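Local structure of phytase (Debaryomyces castellii, 2GFI) at residues 204-209 with 333-338; 299-304 with 430-435; 305-310 with 340-345; 373-378 with 388-393. The protein is a histidine acid phosphatase that hydrolyses phosphate esters of phytate (inositol hexakisphosphate), classed as a 3-phytase. All coordinates share one frame; numbering follows the deposited sequence.

In the fold
Interactions 1, 3 and 4 are buried, whereas interaction 2 lies farther out, its centre about 22 Å from the centre of the chain, and is only partly covered. Helix 333-343 serves interactions 1 and 3, near its start and at its end; helix 302-318 serves interactions 2 and 3. Chemistry follows place: interaction 1 uses a salt bridge beside the predicted proton donor, interaction 3 is close apolar helix packing, and interaction 4 joins two sheet strands by backbone bonds and one ion pair. Interaction 2 relies on methyl, sulfur and amide contacts near glycans. His340 and Thr375 probably hydrogen-bond between interactions 3 and 4; Thr302 and Ser341 probably do so between 2 and 3.

Interaction 1 (204-209 with 333-338); sequences SLTPRD and DTDIEI
A two-nitrogen salt bridge between Arg208 and Asp335 ties a loop to the first turns of the helix that begins with Asp333, the predicted proton donor of this histidine acid phosphatase. Arginine suits the place because its flat end reaches both oxygens of one carboxylate side-on. Its CG sits between the backbone N and the carbonyl carbon (chi1 70°), and the chain bends again at chi3. Arg208 NE gives a nearly straight bond to Asp335 OD1 (2.6 Å, 168°) from above the carboxylate plane. Arg208 NH2 bonds Asp335 OD2 at 2.9 Å on the syn side, the two planes 43° apart. Asp335 OD2 has weak bonds with His332 N and Thr331 OG1, which should help fix its rotation. A water joins Asp335 OD1 to Arg208 N, a second link.

Thr334 CB lies over one face of the guanidinium, with its methyl CG2 3.5 Å from Arg208 CD; Asp209 OD1 lies over the opposite face, a long charge contact only. Thr206 brings its methyl CG2 within 3.3 Å of Asp335 OD2. Ile338 CD1 covers Arg208 CD (3.5 Å). Ile305 of helix 302-318 packs on Pro207, Arg208 and Ile338, while Thr331 of strand 326-331 touches Thr206.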
loop_
_atom_site.group_PDB
_atom_site.type_symbol
_atom_site.label_atom_id
_atom_site.label_comp_id
_atom_site.label_asym_id
_atom_site.label_seq_id
_atom_site.Cartn_x
_atom_site.Cartn_y
_atom_site.Cartn_z
ATOM N N SER A 204 26.075 -27.237 20.459
ATOM C CA SER A 204 24.681 -27.509 20.089
ATOM C C SER A 204 24.056 -26.215 19.594
ATOM O O SER A 204 24.399 -25.135 20.069
ATOM C CB SER A 204 23.926 -27.955 21.331
ATOM O OG SER A 204 22.609 -28.335 21.023
ATOM N N LEU A 205 23.153 -26.336 18.633
ATOM C CA LEU A 205 22.273 -25.221 18.259
ATOM C C LEU A 205 21.024 -25.236 19.125
ATOM O O LEU A 205 20.211 -24.327 19.069
ATOM C CB LEU A 205 21.935 -25.269 16.767
ATOM C CG LEU A 205 23.044 -24.734 15.873
ATOM C CD1 LEU A 205 22.759 -25.034 14.439
ATOM C CD2 LEU A 205 23.345 -23.217 16.123
ATOM N N THR A 206 20.892 -26.279 19.936
ATOM C CA THR A 206 19.801 -26.404 20.898
ATOM C C THR A 206 20.379 -26.732 22.283
ATOM O O THR A 206 20.069 -27.773 22.831
ATOM C CB THR A 206 18.798 -27.532 20.468
ATOM O OG1 THR A 206 19.498 -28.781 20.296
ATOM C CG2 THR A 206 18.192 -27.258 19.095
ATOM N N PRO A 207 21.216 -25.858 22.847
ATOM C CA PRO A 207 21.885 -26.154 24.128
ATOM C C PRO A 207 20.931 -26.375 25.305
ATOM O O PRO A 207 21.326 -26.979 26.323
ATOM C CB PRO A 207 22.754 -24.921 24.367
ATOM C CG PRO A 207 22.085 -23.833 23.549
ATOM C CD PRO A 207 21.597 -24.533 22.314
ATOM N N ARG A 208 19.683 -25.925 25.188
ATOM C CA ARG A 208 18.727 -26.208 26.253
ATOM C C ARG A 208 18.513 -27.720 26.422
ATOM O O ARG A 208 18.107 -28.153 27.492
ATOM C CB ARG A 208 17.382 -25.535 25.973
ATOM C CG ARG A 208 16.637 -26.162 24.827
ATOM C CD ARG A 208 15.583 -25.312 24.250
ATOM N NE ARG A 208 15.452 -25.575 22.824
ATOM C CZ ARG A 208 14.532 -26.366 22.295
ATOM N NH1 ARG A 208 13.641 -26.958 23.088
ATOM N NH2 ARG A 208 14.503 -26.554 20.977
ATOM N N ASP A 209 18.734 -28.494 25.353
ATOM C CA ASP A 209 18.508 -29.931 25.356
ATOM C C ASP A 209 19.444 -30.665 26.344
ATOM O O ASP A 209 19.026 -31.601 27.033
ATOM C CB ASP A 209 18.697 -30.496 23.939
ATOM C CG ASP A 209 17.561 -30.124 22.994
ATOM O OD1 ASP A 209 16.554 -29.543 23.427
ATOM O OD2 ASP A 209 17.582 -30.379 21.785
ATOM N N ASP A 333 12.585 -21.599 17.510
ATOM C CA ASP A 333 12.281 -20.349 18.176
ATOM C C ASP A 333 12.822 -20.348 19.597
ATOM O O ASP A 333 13.404 -19.344 20.065
ATOM C CB ASP A 333 10.771 -20.060 18.158
ATOM C CG ASP A 333 9.924 -21.223 18.653
ATOM O OD1 ASP A 333 10.439 -22.329 18.960
ATOM O OD2 ASP A 333 8.688 -21.122 18.761
ATOM N N THR A 334 12.666 -21.488 20.264
ATOM C CA THR A 334 13.036 -21.636 21.655
ATOM C C THR A 334 14.506 -21.362 21.853
ATOM O O THR A 334 14.889 -20.729 22.814
ATOM C CB THR A 334 12.644 -23.024 22.178
ATOM O OG1 THR A 334 11.214 -23.138 22.173
ATOM C CG2 THR A 334 12.965 -23.125 23.671
ATOM N N ASP A 335 15.323 -21.776 20.900
ATOM C CA ASP A 335 16.754 -21.651 21.046
ATOM C C ASP A 335 17.174 -20.240 20.803
ATOM O O ASP A 335 18.065 -19.713 21.493
ATOM C CB ASP A 335 17.413 -22.594 20.092
ATOM C CG ASP A 335 16.990 -23.997 20.357
ATOM O OD1 ASP A 335 17.379 -24.471 21.454
ATOM O OD2 ASP A 335 16.234 -24.666 19.590
ATOM N N ILE A 336 16.484 -19.620 19.848
ATOM C CA ILE A 336 16.712 -18.232 19.534
ATOM C C ILE A 336 16.200 -17.357 20.653
ATOM O O ILE A 336 16.791 -16.321 20.913
ATOM C CB ILE A 336 16.070 -17.867 18.198
ATOM C CG1 ILE A 336 16.733 -18.685 17.083
ATOM C CG2 ILE A 336 16.208 -16.367 17.938
ATOM C CD1 ILE A 336 16.084 -18.528 15.717
ATOM N N GLU A 337 15.102 -17.758 21.302
ATOM C CA GLU A 337 14.586 -16.981 22.442
ATOM C C GLU A 337 15.541 -17.019 23.591
ATOM O O GLU A 337 15.828 -15.997 24.184
ATOM C CB GLU A 337 13.238 -17.476 22.957
ATOM C CG GLU A 337 12.103 -16.716 22.379
ATOM C CD GLU A 337 10.812 -16.994 23.082
ATOM O OE1 GLU A 337 10.187 -16.015 23.575
ATOM O OE2 GLU A 337 10.433 -18.191 23.089
ATOM N N ILE A 338 16.008 -18.215 23.910
ATOM C CA ILE A 338 16.978 -18.400 24.971
ATOM C C ILE A 338 18.282 -17.675 24.628
ATOM O O ILE A 338 18.852 -16.991 25.463
ATOM C CB ILE A 338 17.198 -19.911 25.217
ATOM C CG1 ILE A 338 15.899 -20.561 25.759
ATOM C CG2 ILE A 338 18.417 -20.138 26.107
ATOM C CD1 ILE A 338 15.874 -22.075 25.670
HETATM O O HOH W 1 18.668 -23.560 23.437
#

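Interaction 2 (299-304 with 430-435); sequences NNMTRV and EQCGNN. With NAG (2-acetamido-2-deoxy-beta-D-glucopyranose), chain D.
Met301 and Val304 press on Gln431 and Cys432 over a small, tightly fitted patch, beyond which the segments diverge toward solvent. The methionine chain bends at chi2 and chi3 (-53° and -68°), and this fold carries Met301 CE to 3.3 Å from Gln431 O and 4.0 Å from Cys432 SG; the unbranched, flexible thioether can make these turns. Val304 and Gln431 lie alongside with opposed directions: Val304 CG2 is 3.3 Å from Gln431 NE2, a van der Waals contact of a methyl with an amide nitrogen whose hydrogen bond goes to Asn427 O. Val304 CG1 also rests 4.2 Å from Cys432 SG.

The patch joins the start of helix 302-318 to the end of helix 428-432, where Cys432 forms a disulfide with Cys211. Asn299 caps the incoming turn, its OD1 accepting from Met301 N at 3.0 Å. Just past helix 428-432, exposed Gly433 takes a positive phi, which a residue without a side chain adopts easily.

On the looser side one water links Asn300 O with Val304 N, reaching Gln431 OE1 only weakly at 3.5 Å. Farther along, Asn435 N makes a weak 3.3 Å bond to O7 of the N-acetylglucosamine of chain D.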
loop_
_atom_site.group_PDB
_atom_site.type_symbol
_atom_site.label_atom_id
_atom_site.label_comp_id
_atom_site.label_asym_id
_atom_site.label_seq_id
_atom_site.Cartn_x
_atom_site.Cartn_y
_atom_site.Cartn_z
ATOM N N ASN A 299 12.808 -17.175 33.241
ATOM C CA ASN A 299 13.355 -18.434 33.699
ATOM C C ASN A 299 14.851 -18.259 33.991
ATOM O O ASN A 299 15.627 -17.877 33.086
ATOM C CB ASN A 299 13.118 -19.534 32.656
ATOM C CG ASN A 299 13.466 -20.925 33.178
ATOM O OD1 ASN A 299 14.623 -21.214 33.473
ATOM N ND2 ASN A 299 12.460 -21.801 33.281
ATOM N N ASN A 300 15.239 -18.543 35.247
ATOM C CA ASN A 300 16.606 -18.320 35.719
ATOM C C ASN A 300 17.681 -19.084 34.927
ATOM O O ASN A 300 18.862 -18.717 34.952
ATOM C CB ASN A 300 16.736 -18.529 37.263
ATOM C CG ASN A 300 16.350 -19.970 37.761
ATOM O OD1 ASN A 300 16.187 -20.919 36.979
ATOM N ND2 ASN A 300 16.217 -20.116 39.106
ATOM N N MET A 301 17.278 -20.116 34.193
ATOM C CA MET A 301 18.251 -20.959 33.516
ATOM C C MET A 301 18.630 -20.526 32.121
ATOM O O MET A 301 19.629 -20.982 31.585
ATOM C CB MET A 301 17.814 -22.433 33.525
ATOM C CG MET A 301 18.043 -23.124 34.866
ATOM S SD MET A 301 19.761 -22.947 35.471
ATOM C CE MET A 301 20.605 -23.946 34.257
ATOM N N THR A 302 17.859 -19.622 31.526
ATOM C CA THR A 302 18.040 -19.297 30.102
ATOM C C THR A 302 19.245 -18.431 29.824
ATOM O O THR A 302 19.840 -18.528 28.748
ATOM C CB THR A 302 16.791 -18.628 29.515
ATOM O OG1 THR A 302 16.529 -17.405 30.228
ATOM C CG2 THR A 302 15.558 -19.537 29.694
ATOM N N ARG A 303 19.617 -17.576 30.774
ATOM C CA ARG A 303 20.799 -16.811 30.539
ATOM C C ARG A 303 22.021 -17.706 30.394
ATOM O O ARG A 303 22.851 -17.449 29.494
ATOM C CB ARG A 303 21.082 -15.772 31.583
ATOM C CG ARG A 303 22.248 -14.961 31.064
ATOM C CD ARG A 303 22.543 -13.742 31.769
ATOM N NE ARG A 303 21.389 -12.907 32.014
ATOM C CZ ARG A 303 21.496 -11.607 32.265
ATOM N NH1 ARG A 303 22.703 -11.032 32.229
ATOM N NH2 ARG A 303 20.407 -10.879 32.531
ATOM N N VAL A 304 22.151 -18.738 31.253
ATOM C CA VAL A 304 23.314 -19.639 31.129
ATOM C C VAL A 304 23.283 -20.387 29.799
ATOM O O VAL A 304 24.303 -20.465 29.122
ATOM C CB VAL A 304 23.506 -20.643 32.317
ATOM C CG1 VAL A 304 22.361 -21.629 32.418
ATOM C CG2 VAL A 304 24.813 -21.430 32.112
ATOM N N GLU A 430 28.339 -26.595 35.118
ATOM C CA GLU A 430 27.896 -26.592 36.499
ATOM C C GLU A 430 26.433 -26.194 36.690
ATOM O O GLU A 430 25.709 -26.844 37.450
ATOM C CB GLU A 430 28.855 -25.796 37.405
ATOM C CG GLU A 430 30.179 -26.529 37.646
ATOM C CD GLU A 430 29.999 -27.934 38.254
ATOM O OE1 GLU A 430 29.565 -28.037 39.439
ATOM O OE2 GLU A 430 30.289 -28.945 37.554
ATOM N N GLN A 431 25.976 -25.168 35.982
ATOM C CA GLN A 431 24.591 -24.742 36.160
ATOM C C GLN A 431 23.605 -25.726 35.543
ATOM O O GLN A 431 22.537 -25.958 36.096
ATOM C CB GLN A 431 24.377 -23.330 35.646
ATOM C CG GLN A 431 24.973 -22.266 36.541
ATOM C CD GLN A 431 25.000 -20.936 35.843
ATOM O OE1 GLN A 431 24.054 -20.139 35.949
ATOM N NE2 GLN A 431 26.043 -20.704 35.080
ATOM N N CYS A 432 23.993 -26.318 34.424
ATOM C CA CYS A 432 23.158 -27.263 33.712
ATOM C C CYS A 432 23.229 -28.691 34.211
ATOM O O CYS A 432 22.299 -29.462 33.977
ATOM C CB CYS A 432 23.477 -27.219 32.223
ATOM S SG CYS A 432 22.936 -25.651 31.513
ATOM N N GLY A 433 24.325 -29.044 34.891
ATOM C CA GLY A 433 24.534 -30.414 35.392
ATOM C C GLY A 433 24.851 -31.351 34.248
ATOM O O GLY A 433 24.383 -32.486 34.225
ATOM N N ASN A 434 25.629 -30.871 33.282
ATOM C CA ASN A 434 25.947 -31.657 32.100
ATOM C C ASN A 434 27.429 -31.538 31.807
ATOM O O ASN A 434 27.935 -30.435 31.569
ATOM C CB ASN A 434 25.112 -31.178 30.896
ATOM C CG ASN A 434 25.224 -32.103 29.670
ATOM O OD1 ASN A 434 26.191 -32.848 29.516
ATOM N ND2 ASN A 434 24.244 -32.033 28.790
ATOM N N ASN A 435 28.112 -32.683 31.821
ATOM C CA ASN A 435 29.569 -32.767 31.646
ATOM C C ASN A 435 30.070 -33.141 30.261
ATOM O O ASN A 435 31.253 -33.452 30.081
ATOM C CB ASN A 435 30.162 -33.735 32.663
ATOM C CG ASN A 435 30.694 -33.019 33.864
ATOM O OD1 ASN A 435 31.740 -32.339 33.790
ATOM N ND2 ASN A 435 29.970 -33.127 34.982
HETATM C C1 NAG D . 26.241 -36.379 28.555
HETATM C C2 NAG D . 26.630 -36.973 29.924
HETATM C C3 NAG D . 25.826 -38.213 30.343
HETATM C C4 NAG D . 24.345 -38.103 29.939
HETATM C C5 NAG D . 24.306 -37.740 28.446
HETATM C C6 NAG D . 22.933 -37.898 27.773
HETATM C C7 NAG D . 28.899 -36.706 30.734
HETATM C C8 NAG D . 30.368 -36.919 30.497
HETATM N N2 NAG D . 28.037 -37.331 29.928
HETATM O O3 NAG D . 25.983 -38.417 31.738
HETATM O O4 NAG D . 23.631 -39.299 30.208
HETATM O O5 NAG D . 24.838 -36.427 28.317
HETATM O O6 NAG D . 21.954 -37.076 28.369
HETATM O O7 NAG D . 28.523 -35.976 31.644
HETATM O O HOH W 2 21.512 -18.947 33.932
#

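Interaction 3 (305-310 with 340-345); sequences IGSTLL and HSAIGI. With NAG (2-acetamido-2-deoxy-beta-D-glucopyranose), chain C.
Gly306 and Ala342 bring helix 302-318 against the last turn of helix 333-343, with their CA atoms 4.9 Å apart: a close helix-helix packing of small residues in the alpha/beta fold of the phosphatase. Along the first segment, the carbonyl oxygen of Ile305 accepts from both N and OG1 of Thr308. Next comes Gly306, whose lack of a side chain is what permits the approach. Ala342 CB sits 3.4 Å from Gly306 C and equally near Ser307 N, so a methyl group lies directly on the peptide.

Ser307 continues this small-residue surface. Its OG is 3.6 Å from Ala342 CB, yet its polarity is met within its own helix by Arg303 O. On the outer side, Ser307 CB and Thr308 CG2 brush the acetamido group of the N-acetylglucosamine of chain C; Ser307 CB is 3.7 Å from its C8.

Leu310, one turn beyond Gly306, reaches across with its two methyls. Having CG anti to the backbone N (chi1 -172°) directs the branch over the end of the other helix. Leu310 CD2 comes to 3.4 Å from Ala342 O, whose hydrogen bond is with Arg422 NE, and Leu310 CD1 rests 3.9 Å from Ile343 CG1.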
loop_
_atom_site.group_PDB
_atom_site.type_symbol
_atom_site.label_atom_id
_atom_site.label_comp_id
_atom_site.label_asym_id
_atom_site.label_seq_id
_atom_site.Cartn_x
_atom_site.Cartn_y
_atom_site.Cartn_z
ATOM N N ILE A 305 22.111 -20.921 29.438
ATOM C CA ILE A 305 21.935 -21.616 28.159
ATOM C C ILE A 305 22.165 -20.679 26.967
ATOM O O ILE A 305 22.941 -20.999 26.087
ATOM C CB ILE A 305 20.543 -22.268 28.045
ATOM C CG1 ILE A 305 20.314 -23.292 29.143
ATOM C CG2 ILE A 305 20.390 -22.938 26.675
ATOM C CD1 ILE A 305 18.835 -23.627 29.335
ATOM N N GLY A 306 21.503 -19.519 26.950
ATOM C CA GLY A 306 21.673 -18.542 25.869
ATOM C C GLY A 306 23.103 -18.075 25.653
ATOM O O GLY A 306 23.497 -17.769 24.528
ATOM N N SER A 307 23.869 -18.023 26.742
ATOM C CA SER A 307 25.241 -17.512 26.740
ATOM C C SER A 307 26.196 -18.385 25.965
ATOM O O SER A 307 27.286 -17.931 25.613
ATOM C CB SER A 307 25.775 -17.358 28.169
ATOM O OG SER A 307 25.060 -16.366 28.866
ATOM N N THR A 308 25.806 -19.630 25.709
ATOM C CA THR A 308 26.657 -20.519 24.946
ATOM C C THR A 308 26.794 -20.010 23.534
ATOM O O THR A 308 27.936 -19.852 23.044
ATOM C CB THR A 308 26.196 -22.013 24.990
ATOM O OG1 THR A 308 24.866 -22.130 24.478
ATOM C CG2 THR A 308 26.071 -22.494 26.416
ATOM N N LEU A 309 25.655 -19.717 22.886
ATOM C CA LEU A 309 25.678 -19.122 21.540
ATOM C C LEU A 309 26.150 -17.691 21.553
ATOM O O LEU A 309 26.737 -17.258 20.595
ATOM C CB LEU A 309 24.326 -19.237 20.805
ATOM C CG LEU A 309 23.896 -20.648 20.386
ATOM C CD1 LEU A 309 22.505 -20.639 19.751
ATOM C CD2 LEU A 309 24.937 -21.331 19.467
ATOM N N LEU A 310 25.899 -16.946 22.629
ATOM C CA LEU A 310 26.394 -15.563 22.699
ATOM C C LEU A 310 27.919 -15.527 22.715
ATOM O O LEU A 310 28.524 -14.743 21.972
ATOM C CB LEU A 310 25.806 -14.820 23.889
ATOM C CG LEU A 310 26.101 -13.320 23.965
ATOM C CD1 LEU A 310 25.490 -12.649 22.776
ATOM C CD2 LEU A 310 25.601 -12.739 25.275
ATOM N N HIS A 340 18.459 -14.973 22.897
ATOM C CA HIS A 340 18.093 -13.569 23.197
ATOM C C HIS A 340 17.991 -13.237 24.659
ATOM O O HIS A 340 18.209 -12.094 25.061
ATOM C CB HIS A 340 16.786 -13.158 22.483
ATOM C CG HIS A 340 17.008 -12.730 21.067
ATOM N ND1 HIS A 340 17.212 -11.407 20.709
ATOM C CD2 HIS A 340 17.128 -13.454 19.933
ATOM C CE1 HIS A 340 17.425 -11.337 19.408
ATOM N NE2 HIS A 340 17.383 -12.565 18.914
ATOM N N SER A 341 17.674 -14.238 25.471
ATOM C CA SER A 341 17.766 -14.063 26.924
ATOM C C SER A 341 19.189 -13.618 27.308
ATOM O O SER A 341 19.372 -12.761 28.171
ATOM C CB SER A 341 17.417 -15.361 27.629
ATOM O OG SER A 341 17.116 -15.102 28.973
ATOM N N ALA A 342 20.192 -14.188 26.646
ATOM C CA ALA A 342 21.537 -13.753 26.901
ATOM C C ALA A 342 21.929 -12.518 26.089
ATOM O O ALA A 342 22.627 -11.668 26.628
ATOM C CB ALA A 342 22.528 -14.885 26.719
ATOM N N ILE A 343 21.520 -12.409 24.821
ATOM C CA ILE A 343 21.788 -11.181 24.029
ATOM C C ILE A 343 21.295 -9.951 24.754
ATOM O O ILE A 343 21.998 -8.940 24.838
ATOM C CB ILE A 343 21.161 -11.216 22.608
ATOM C CG1 ILE A 343 21.749 -12.364 21.767
ATOM C CG2 ILE A 343 21.406 -9.874 21.894
ATOM C CD1 ILE A 343 20.886 -12.796 20.572
ATOM N N GLY A 344 20.084 -10.018 25.285
ATOM C CA GLY A 344 19.614 -8.949 26.140
ATOM C C GLY A 344 19.214 -7.653 25.473
ATOM O O GLY A 344 19.123 -6.636 26.123
ATOM N N ILE A 345 18.916 -7.670 24.190
ATOM C CA ILE A 345 18.462 -6.446 23.522
ATOM C C ILE A 345 16.933 -6.319 23.404
ATOM O O ILE A 345 16.398 -5.236 23.162
ATOM C CB ILE A 345 19.143 -6.318 22.146
ATOM C CG1 ILE A 345 18.830 -7.544 21.291
ATOM C CG2 ILE A 345 20.632 -6.154 22.355
ATOM C CD1 ILE A 345 19.254 -7.391 19.845
HETATM C C1 NAG C . 30.960 -17.581 28.324
HETATM C C2 NAG C . 30.706 -18.764 29.288
HETATM C C3 NAG C . 31.365 -18.553 30.670
HETATM C C4 NAG C . 32.851 -18.173 30.523
HETATM C C5 NAG C . 32.879 -16.947 29.591
HETATM C C6 NAG C . 34.267 -16.401 29.327
HETATM C C7 NAG C . 28.649 -20.091 28.852
HETATM C C8 NAG C . 27.322 -20.454 29.463
HETATM N N2 NAG C . 29.275 -19.046 29.422
HETATM O O3 NAG C . 31.194 -19.721 31.429
HETATM O O4 NAG C . 33.559 -17.979 31.765
HETATM O O5 NAG C . 32.335 -17.281 28.317
HETATM O O6 NAG C . 34.092 -15.403 28.353
HETATM O O7 NAG C . 29.073 -20.746 27.887
#

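Interaction 4 (373-378 with 388-393); sequences ARTIIE and VRYVIN
Glu378 and Arg389 form the ionic pair of this antiparallel beta hairpin, strands 374-382 and 385-392 of the central mixed sheet. One carboxylate oxygen takes both bonds from the arginine: Glu378 OE1 accepts from Arg389 NE at 2.7 Å and from Arg389 NH2 at 3.0 Å. NE arrives nearly along the C-O axis, NH2 on the syn lone pair, and the two planar groups are almost coplanar, 23° apart. Arg389 runs straight from CG to NE, bringing its guanidinium edge alongside the acid. Each partner has further bonds, Glu378 OE2 with Lys147 and Tyr148, Arg389 with Asp54 O and Gly407 O; Lys147 probably helps balance the charge of Glu378, while the carbonyls accept further arginine N-H groups.

The backbones add paired bonds at Glu378 with Arg389 and at Ile376 with Val391, where Val391 N reaches Ile376 O at 2.7 Å. Beyond them Asn393 N bonds Arg374 O at 2.8 Å, almost perfectly straight (178°).

Beta-branched residues suit these extended strands. Ile376 and Val391 share the face of the ion pair, and Val391 CG2 touches Glu378 CD at 3.6 Å. On the other face Thr375 lies beside Ile392, its OG1 bonded to His340 NE2. Here Ile377 also runs alongside the Tyr390 ring, CG1 to CE1 3.4 Å, while Ile377 CG2 reaches Val388 CG1 at 3.5 Å.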
loop_
_atom_site.group_PDB
_atom_site.type_symbol
_atom_site.label_atom_id
_atom_site.label_comp_id
_atom_site.label_asym_id
_atom_site.label_seq_id
_atom_site.Cartn_x
_atom_site.Cartn_y
_atom_site.Cartn_z
ATOM N N ALA A 373 11.918 -16.642 11.679
ATOM C CA ALA A 373 12.701 -15.676 12.458
ATOM C C ALA A 373 14.164 -15.602 12.018
ATOM O O ALA A 373 14.779 -16.622 11.710
ATOM C CB ALA A 373 12.639 -16.016 13.928
ATOM N N ARG A 374 14.722 -14.396 12.038
ATOM C CA ARG A 374 16.082 -14.180 11.646
ATOM C C ARG A 374 16.732 -13.247 12.639
ATOM O O ARG A 374 16.293 -12.116 12.843
ATOM C CB ARG A 374 16.164 -13.640 10.199
ATOM C CG ARG A 374 15.252 -12.443 9.898
ATOM C CD ARG A 374 14.795 -12.345 8.472
ATOM N NE ARG A 374 13.876 -13.430 8.195
ATOM C CZ ARG A 374 13.304 -13.687 7.025
ATOM N NH1 ARG A 374 13.547 -12.925 5.956
ATOM N NH2 ARG A 374 12.451 -14.703 6.941
ATOM N N THR A 375 17.758 -13.730 13.309
ATOM C CA THR A 375 18.543 -12.864 14.139
ATOM C C THR A 375 19.880 -12.745 13.436
ATOM O O THR A 375 20.553 -13.735 13.171
ATOM C CB THR A 375 18.663 -13.462 15.559
ATOM O OG1 THR A 375 17.488 -13.085 16.306
ATOM C CG2 THR A 375 19.878 -12.878 16.335
ATOM N N ILE A 376 20.237 -11.525 13.079
ATOM C CA ILE A 376 21.475 -11.306 12.354
ATOM C C ILE A 376 22.388 -10.377 13.161
ATOM O O ILE A 376 21.931 -9.364 13.709
ATOM C CB ILE A 376 21.162 -10.706 10.987
ATOM C CG1 ILE A 376 20.660 -11.801 10.026
ATOM C CG2 ILE A 376 22.363 -9.929 10.439
ATOM C CD1 ILE A 376 19.923 -11.221 8.828
ATOM N N ILE A 377 23.659 -10.770 13.269
ATOM C CA ILE A 377 24.732 -9.876 13.688
ATOM C C ILE A 377 25.551 -9.464 12.477
ATOM O O ILE A 377 26.054 -10.318 11.757
ATOM C CB ILE A 377 25.604 -10.572 14.732
ATOM C CG1 ILE A 377 24.702 -11.093 15.864
ATOM C CG2 ILE A 377 26.679 -9.602 15.248
ATOM C CD1 ILE A 377 25.372 -12.025 16.846
ATOM N N GLU A 378 25.633 -8.158 12.219
ATOM C CA GLU A 378 26.484 -7.616 11.168
ATOM C C GLU A 378 27.683 -7.046 11.866
ATOM O O GLU A 378 27.541 -6.443 12.908
ATOM C CB GLU A 378 25.827 -6.451 10.410
ATOM C CG GLU A 378 24.425 -6.738 9.945
ATOM C CD GLU A 378 23.779 -5.586 9.219
ATOM O OE1 GLU A 378 23.830 -4.436 9.717
ATOM O OE2 GLU A 378 23.209 -5.859 8.154
ATOM N N VAL A 388 29.644 -3.790 15.577
ATOM C CA VAL A 388 28.749 -4.922 15.590
ATOM C C VAL A 388 27.328 -4.375 15.815
ATOM O O VAL A 388 27.135 -3.438 16.567
ATOM C CB VAL A 388 29.206 -5.908 16.706
ATOM C CG1 VAL A 388 28.171 -6.917 16.994
ATOM C CG2 VAL A 388 30.497 -6.630 16.265
ATOM N N ARG A 389 26.337 -4.929 15.134
ATOM C CA ARG A 389 24.965 -4.615 15.504
ATOM C C ARG A 389 24.050 -5.778 15.165
ATOM O O ARG A 389 24.397 -6.647 14.360
ATOM C CB ARG A 389 24.475 -3.315 14.837
ATOM C CG ARG A 389 24.212 -3.448 13.368
ATOM C CD ARG A 389 23.586 -2.216 12.777
ATOM N NE ARG A 389 23.441 -2.368 11.348
ATOM C CZ ARG A 389 23.040 -1.397 10.548
ATOM N NH1 ARG A 389 22.769 -0.189 11.066
ATOM N NH2 ARG A 389 22.933 -1.618 9.233
ATOM N N TYR A 390 22.880 -5.766 15.792
ATOM C CA TYR A 390 21.858 -6.778 15.591
ATOM C C TYR A 390 20.744 -6.312 14.662
ATOM O O TYR A 390 20.252 -5.200 14.798
ATOM C CB TYR A 390 21.240 -7.104 16.928
ATOM C CG TYR A 390 22.080 -8.022 17.751
ATOM C CD1 TYR A 390 21.890 -9.411 17.680
ATOM C CD2 TYR A 390 23.079 -7.520 18.604
ATOM C CE1 TYR A 390 22.652 -10.259 18.444
ATOM C CE2 TYR A 390 23.860 -8.385 19.376
ATOM C CZ TYR A 390 23.644 -9.738 19.278
ATOM O OH TYR A 390 24.403 -10.599 20.031
ATOM N N VAL A 391 20.337 -7.185 13.741
ATOM C CA VAL A 391 19.168 -6.967 12.914
ATOM C C VAL A 391 18.257 -8.170 13.198
ATOM O O VAL A 391 18.549 -9.310 12.792
ATOM C CB VAL A 391 19.546 -6.855 11.402
ATOM C CG1 VAL A 391 18.429 -6.224 10.607
ATOM C CG2 VAL A 391 20.834 -6.023 11.199
ATOM N N ILE A 392 17.166 -7.918 13.935
ATOM C CA ILE A 392 16.234 -8.950 14.329
ATOM C C ILE A 392 15.012 -8.770 13.448
ATOM O O ILE A 392 14.374 -7.707 13.433
ATOM C CB ILE A 392 15.838 -8.753 15.762
ATOM C CG1 ILE A 392 17.067 -8.511 16.652
ATOM C CG2 ILE A 392 14.898 -9.915 16.227
ATOM C CD1 ILE A 392 18.184 -9.563 16.471
ATOM N N ASN A 393 14.707 -9.798 12.676
ATOM C CA ASN A 393 13.560 -9.762 11.769
ATOM C C ASN A 393 13.473 -8.451 11.015
ATOM O O ASN A 393 12.434 -7.786 10.993
ATOM C CB ASN A 393 12.322 -10.077 12.545
ATOM C CG ASN A 393 12.471 -11.349 13.250
ATOM O OD1 ASN A 393 12.259 -11.450 14.452
ATOM N ND2 ASN A 393 12.911 -12.345 12.518
#